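Local coordinates for protein catechol 1,2-dioxygenase (Pseudomonas putida, PDB 2AZQ) that probably catalyses the iron(III)-dependent intradiol cleavage of catechol by dioxygen to cis,cis-muconate, a step of the beta-ketoadipate pathway, at residues Q12-F15 and N16-G20; E54-H57 and A58-Y61. All coordinates share one frame; numbering follows the deposited sequence.

Contact 1 of 2, residues Q12-F15 and N16-G20; sequences QAFF and NQVAG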
loop_
_atom_site.group_PDB
_atom_site.type_symbol
_atom_site.label_atom_id
_atom_site.label_comp_id
_atom_site.label_asym_id
_atom_site.label_seq_id
_atom_site.Cartn_x
_atom_site.Cartn_y
_atom_site.Cartn_z
ATOM N N GLN A 12 5.731 -11.228 -21.720
ATOM C CA GLN A 12 6.030 -9.832 -21.974
ATOM C C GLN A 12 4.850 -9.220 -22.718
ATOM O O GLN A 12 4.542 -8.050 -22.579
ATOM C CB GLN A 12 7.277 -9.721 -22.838
ATOM C CG GLN A 12 8.558 -10.263 -22.219
ATOM C CD GLN A 12 9.060 -9.420 -21.043
ATOM O OE1 GLN A 12 8.439 -9.363 -19.965
ATOM N NE2 GLN A 12 10.189 -8.750 -21.253
ATOM N N ALA A 13 4.195 -10.028 -23.532
ATOM C CA ALA A 13 3.040 -9.561 -24.288
ATOM C C ALA A 13 1.885 -9.304 -23.320
ATOM O O ALA A 13 1.089 -8.390 -23.516
ATOM C CB ALA A 13 2.638 -10.607 -25.345
ATOM N N PHE A 14 1.794 -10.111 -22.272
ATOM C CA PHE A 14 0.728 -9.953 -21.296
ATOM C C PHE A 14 0.890 -8.675 -20.432
ATOM O O PHE A 14 -0.072 -7.931 -20.203
ATOM C CB PHE A 14 0.656 -11.215 -20.429
ATOM C CG PHE A 14 -0.269 -11.098 -19.250
ATOM C CD1 PHE A 14 -1.578 -10.669 -19.406
ATOM C CD2 PHE A 14 0.175 -11.432 -17.969
ATOM C CE1 PHE A 14 -2.420 -10.577 -18.308
ATOM C CE2 PHE A 14 -0.677 -11.342 -16.870
ATOM C CZ PHE A 14 -1.964 -10.915 -17.039
ATOM N N PHE A 15 2.108 -8.408 -19.976
ATOM C CA PHE A 15 2.365 -7.230 -19.163
ATOM C C PHE A 15 2.142 -6.016 -20.015
ATOM O O PHE A 15 1.688 -4.993 -19.532
ATOM C CB PHE A 15 3.793 -7.269 -18.622
ATOM C CG PHE A 15 3.984 -8.292 -17.545
ATOM C CD1 PHE A 15 5.218 -8.881 -17.330
ATOM C CD2 PHE A 15 2.911 -8.693 -16.758
ATOM C CE1 PHE A 15 5.369 -9.865 -16.348
ATOM C CE2 PHE A 15 3.064 -9.670 -15.777
ATOM C CZ PHE A 15 4.284 -10.255 -15.576
ATOM N N ASN A 16 2.447 -6.163 -21.296
ATOM C CA ASN A 16 2.281 -5.108 -22.276
ATOM C C ASN A 16 0.800 -4.647 -22.287
ATOM O O ASN A 16 0.501 -3.444 -22.174
ATOM C CB ASN A 16 2.717 -5.671 -23.630
ATOM C CG ASN A 16 3.154 -4.602 -24.621
ATOM O OD1 ASN A 16 3.699 -4.913 -25.693
ATOM N ND2 ASN A 16 2.909 -3.340 -24.278
ATOM N N GLN A 17 -0.137 -5.592 -22.387
ATOM C CA GLN A 17 -1.546 -5.208 -22.415
ATOM C C GLN A 17 -2.065 -4.745 -21.055
ATOM O O GLN A 17 -3.035 -3.990 -20.993
ATOM C CB GLN A 17 -2.413 -6.353 -22.867
ATOM C CG GLN A 17 -1.880 -7.137 -24.011
ATOM C CD GLN A 17 -2.873 -8.197 -24.455
ATOM O OE1 GLN A 17 -3.404 -8.956 -23.622
ATOM N NE2 GLN A 17 -3.130 -8.263 -25.773
ATOM N N VAL A 18 -1.461 -5.222 -19.968
ATOM C CA VAL A 18 -1.907 -4.798 -18.654
ATOM C C VAL A 18 -1.577 -3.341 -18.441
ATOM O O VAL A 18 -2.389 -2.578 -17.916
ATOM C CB VAL A 18 -1.235 -5.566 -17.537
ATOM C CG1 VAL A 18 -1.608 -4.931 -16.187
ATOM C CG2 VAL A 18 -1.669 -7.007 -17.568
ATOM N N ALA A 19 -0.368 -2.968 -18.844
ATOM C CA ALA A 19 0.105 -1.603 -18.715
ATOM C C ALA A 19 -0.800 -0.612 -19.489
ATOM O O ALA A 19 -0.805 0.589 -19.206
ATOM C CB ALA A 19 1.533 -1.529 -19.203
ATOM N N GLY A 20 -1.570 -1.125 -20.449
ATOM C CA GLY A 20 -2.471 -0.286 -21.218
ATOM C C GLY A 20 -1.995 0.052 -22.620
ATOM O O GLY A 20 -2.609 0.877 -23.291
#
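Gln12 to Phe15 and Asn16 to Ala19 are successive turns of one helix, joined by a regular ladder of i-to-i+4 backbone hydrogen bonds. Asn16 N donates to Gln12 O, Gln17 N to Ala13 O at 3.3 Å, Val18 N to Phe14 O at 3.1 Å, and Ala19 N to Phe15 O at 3.0 Å. Gly20 is the first residue to leave helical angles, taking a positive phi of 103°, a conformation that glycine tolerates where a CB would press on the preceding carbonyl oxygen.

The side-chain part of the contact rests on Phe14 and Val18, an i,i+4 aromatic-aliphatic pair on one flank of the helix that shares the third of these backbone bonds. Helix 9-19, which carries the pair, belongs to the helical N-terminal region through which catechol 1,2-dioxygenases dimerise, and Phe14 accordingly also meets the second subunit.

With CG of Phe14 anti to the backbone N (chi1 171°), the ring lies beside the helix where Val18 can reach one of its faces. Val18 does so with CG2, the branch beside its own N. The methyl carbon lies 4.1 Å from the centroid of the Phe14 ring and 25° off the ring normal, displaced toward the rim, so this is a CH-pi contact. Its closest approach is from Val18 CG2 to Phe14 CE1, at 3.7 Å.

Tyr252 and His82 of the second subunit meet the Phe14 ring edge-to-face, while Arg214 NH1 of that subunit hydrogen-bonds to Val18 O. Phe15 packs instead on Leu38 and Ala42 of helix 28-49, and Val18 also touches Leu38.

Contact 2 of 2, residues E54-H57 and A58-Y61; sequences EFWH and AVDY. With PCF (1,2-diacyl-sn-glycero-3-phoshocholine), chain C.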
loop_
_atom_site.group_PDB
_atom_site.type_symbol
_atom_site.label_atom_id
_atom_site.label_comp_id
_atom_site.label_asym_id
_atom_site.label_seq_id
_atom_site.Cartn_x
_atom_site.Cartn_y
_atom_site.Cartn_z
ATOM N N GLU A 54 3.397 -15.854 1.006
ATOM C CA GLU A 54 4.184 -14.661 1.240
ATOM C C GLU A 54 3.563 -13.522 0.438
ATOM O O GLU A 54 3.354 -12.424 0.945
ATOM C CB GLU A 54 5.667 -14.902 0.867
ATOM C CG GLU A 54 6.262 -16.022 1.664
ATOM C CD GLU A 54 7.743 -16.241 1.452
ATOM O OE1 GLU A 54 8.160 -16.543 0.319
ATOM O OE2 GLU A 54 8.492 -16.128 2.444
ATOM N N PHE A 55 3.240 -13.814 -0.809
ATOM C CA PHE A 55 2.660 -12.822 -1.692
ATOM C C PHE A 55 1.392 -12.225 -1.140
ATOM O O PHE A 55 1.224 -10.999 -1.186
ATOM C CB PHE A 55 2.341 -13.411 -3.056
ATOM C CG PHE A 55 1.770 -12.419 -3.986
ATOM C CD1 PHE A 55 2.590 -11.649 -4.773
ATOM C CD2 PHE A 55 0.402 -12.171 -4.003
ATOM C CE1 PHE A 55 2.069 -10.641 -5.566
ATOM C CE2 PHE A 55 -0.127 -11.161 -4.791
ATOM C CZ PHE A 55 0.720 -10.396 -5.574
ATOM N N TRP A 56 0.495 -13.080 -0.633
ATOM C CA TRP A 56 -0.776 -12.583 -0.099
ATOM C C TRP A 56 -0.719 -11.947 1.300
ATOM O O TRP A 56 -1.603 -11.161 1.659
ATOM C CB TRP A 56 -1.873 -13.657 -0.208
ATOM C CG TRP A 56 -2.210 -13.989 -1.681
ATOM C CD1 TRP A 56 -1.874 -15.122 -2.369
ATOM C CD2 TRP A 56 -2.864 -13.126 -2.642
ATOM N NE1 TRP A 56 -2.274 -15.019 -3.686
ATOM C CE2 TRP A 56 -2.883 -13.807 -3.876
ATOM C CE3 TRP A 56 -3.433 -11.844 -2.572
ATOM C CZ2 TRP A 56 -3.448 -13.255 -5.028
ATOM C CZ3 TRP A 56 -3.996 -11.295 -3.728
ATOM C CH2 TRP A 56 -3.998 -12.002 -4.934
ATOM N N HIS A 57 0.305 -12.256 2.092
ATOM C CA HIS A 57 0.451 -11.581 3.386
ATOM C C HIS A 57 0.988 -10.156 3.068
ATOM O O HIS A 57 0.691 -9.190 3.785
ATOM C CB HIS A 57 1.422 -12.346 4.298
ATOM C CG HIS A 57 0.786 -13.492 5.020
ATOM N ND1 HIS A 57 0.122 -13.341 6.221
ATOM C CD2 HIS A 57 0.624 -14.790 4.667
ATOM C CE1 HIS A 57 -0.420 -14.493 6.577
ATOM N NE2 HIS A 57 -0.132 -15.388 5.649
ATOM N N ALA A 58 1.760 -10.035 1.982
ATOM C CA ALA A 58 2.295 -8.740 1.574
ATOM C C ALA A 58 1.130 -7.853 1.102
ATOM O O ALA A 58 1.014 -6.684 1.498
ATOM C CB ALA A 58 3.304 -8.912 0.453
ATOM N N VAL A 59 0.273 -8.404 0.243
ATOM C CA VAL A 59 -0.875 -7.651 -0.230
ATOM C C VAL A 59 -1.720 -7.204 0.986
ATOM O O VAL A 59 -2.169 -6.049 1.056
ATOM C CB VAL A 59 -1.738 -8.500 -1.204
ATOM C CG1 VAL A 59 -3.048 -7.775 -1.505
ATOM C CG2 VAL A 59 -0.952 -8.773 -2.505
ATOM N N ASP A 60 -1.923 -8.107 1.949
ATOM C CA ASP A 60 -2.697 -7.761 3.137
ATOM C C ASP A 60 -1.971 -6.771 4.067
ATOM O O ASP A 60 -2.591 -5.869 4.627
ATOM C CB ASP A 60 -3.109 -9.029 3.881
ATOM C CG ASP A 60 -3.800 -8.729 5.188
ATOM O OD1 ASP A 60 -3.113 -8.584 6.220
ATOM O OD2 ASP A 60 -5.036 -8.606 5.179
ATOM N N TYR A 61 -0.665 -6.938 4.238
ATOM C CA TYR A 61 0.109 -6.008 5.047
ATOM C C TYR A 61 -0.111 -4.631 4.432
ATOM O O TYR A 61 -0.306 -3.635 5.125
ATOM C CB TYR A 61 1.586 -6.348 4.949
ATOM C CG TYR A 61 2.478 -5.299 5.536
ATOM C CD1 TYR A 61 2.643 -5.179 6.924
ATOM C CD2 TYR A 61 3.181 -4.424 4.708
ATOM C CE1 TYR A 61 3.509 -4.206 7.468
ATOM C CE2 TYR A 61 4.038 -3.452 5.232
ATOM C CZ TYR A 61 4.201 -3.350 6.599
ATOM O OH TYR A 61 5.066 -2.407 7.087
HETATM N N PCF C . 1.422 -15.547 13.431
HETATM P P PCF C . 5.039 -14.806 10.358
HETATM O O11 PCF C . 5.371 -13.955 9.022
HETATM O O12 PCF C . 5.556 -16.184 10.188
HETATM O O13 PCF C . 3.428 -14.836 10.341
HETATM O O14 PCF C . 5.534 -14.031 11.518
HETATM C C11 PCF C . 2.642 -15.616 11.248
HETATM C C12 PCF C . 2.310 -14.813 12.512
HETATM C C13 PCF C . 0.117 -15.807 12.803
HETATM C C14 PCF C . 2.030 -16.824 13.837
HETATM C C15 PCF C . 1.203 -14.727 14.632
HETATM C C1 PCF C . 4.521 -12.837 8.720
HETATM C C2 PCF C . 5.113 -11.792 7.753
HETATM C C3 PCF C . 5.543 -12.365 6.402
HETATM O O31 PCF C . 4.752 -13.496 5.977
HETATM O O32 PCF C . 4.682 -15.077 4.389
HETATM C C31 PCF C . 5.173 -14.018 4.800
HETATM C C32 PCF C . 6.348 -13.332 4.103
HETATM C C33 PCF C . 6.027 -11.894 3.713
HETATM C C34 PCF C . 7.234 -11.185 3.070
HETATM C C35 PCF C . 6.824 -10.062 2.126
HETATM C C36 PCF C . 7.513 -10.307 0.783
HETATM C C37 PCF C . 6.538 -9.977 -0.349
HETATM C C38 PCF C . 7.219 -9.846 -1.705
HETATM C C39 PCF C . 6.065 -9.463 -2.627
HETATM C C40 PCF C . 6.570 -8.746 -3.879
HETATM C C41 PCF C . 5.421 -8.105 -4.658
HETATM C C42 PCF C . 4.547 -7.192 -3.792
HETATM C C43 PCF C . 3.778 -6.225 -4.692
HETATM O O21 PCF C . 4.089 -10.784 7.656
HETATM O O22 PCF C . 3.479 -8.704 7.260
HETATM C C21 PCF C . 4.399 -9.512 7.286
HETATM C C22 PCF C . 5.809 -9.020 6.939
HETATM C C23 PCF C . 5.659 -8.166 5.662
HETATM C C24 PCF C . 6.554 -6.917 5.558
HETATM C C25 PCF C . 6.922 -6.506 4.122
HETATM C C26 PCF C . 5.702 -6.427 3.187
HETATM C C27 PCF C . 6.066 -6.011 1.757
HETATM C C28 PCF C . 5.813 -4.541 1.416
HETATM C C29 PCF C . 5.585 -4.466 -0.096
HETATM C C30 PCF C . 5.838 -3.058 -0.663
HETATM C C44 PCF C . 2.442 -5.769 -4.112
HETATM C C45 PCF C . 1.804 -4.947 -5.042
HETATM C C46 PCF C . 0.425 -4.766 -5.004
#
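Phe55, Trp56 and Val59 supply the apolar part of this helical contact. Val59 CG2, the branch beside its backbone N, comes obliquely to both rings, 3.4 Å from Phe55 CE2 and 3.9 Å from Trp56 CE3. The two aromatic rings also meet each other: Phe55 CD2 stands 3.6 Å above the plane of the Trp56 ring, over its centre. Ile80 of the second subunit packs on Phe55, and Arg304 of that subunit forms a cation-pi contact with Trp56.

Backbone hydrogen bonds run i to i+4, with Ala58 N, Val59 N, Asp60 N and Tyr61 N donating to the carbonyls of Glu54, Phe55, Trp56 and His57.

The polar ends have partners beyond the two segments: Glu54 OE1 forms a salt bridge with Arg29 of the second subunit and Asp60 OD1 one with Arg64, while Tyr61 OH is hydrogen-bonded to Pro204 O.

The lipid lies along another side of the helix. Ala58 CB touches C37 of one acyl chain at 3.5 Å. With its CG anti to the backbone N (chi1 169°), Tyr61 offers a ring face to the other chain, C24 lying 4.1 Å above the plane. Glu54 CA lies 3.2 Å from O32, the carbonyl oxygen of one acyl ester, and His57 CB is 3.9 Å from O31, the bridging oxygen of the same ester. Glu54, His57, Ala58 and Tyr61 thus form part of the phospholipid pocket in the helical dimer region of this intradiol dioxygenase.

How the contacts relate
Running from the N terminus, the chain first makes contact 1 on helix 9-19, passes along helix 28-49, and then makes contact 2 on helix 52-68. Each lies within a single helix and closes no long loop; the two follow in series, neither nested nor crossed, with centres about 23 Å apart and nearest atoms about 10 Å apart. Helix 28-49 relates them: Leu38 and Ala42 receive side chains of contact 1, while Thr41 and Leu44 belong to the lipid pocket lined by contact 2. Both contacts also meet the second subunit, tying the N-terminal helices into the dimer, apart from the iron site of Tyr163, Tyr197, His221 and His223.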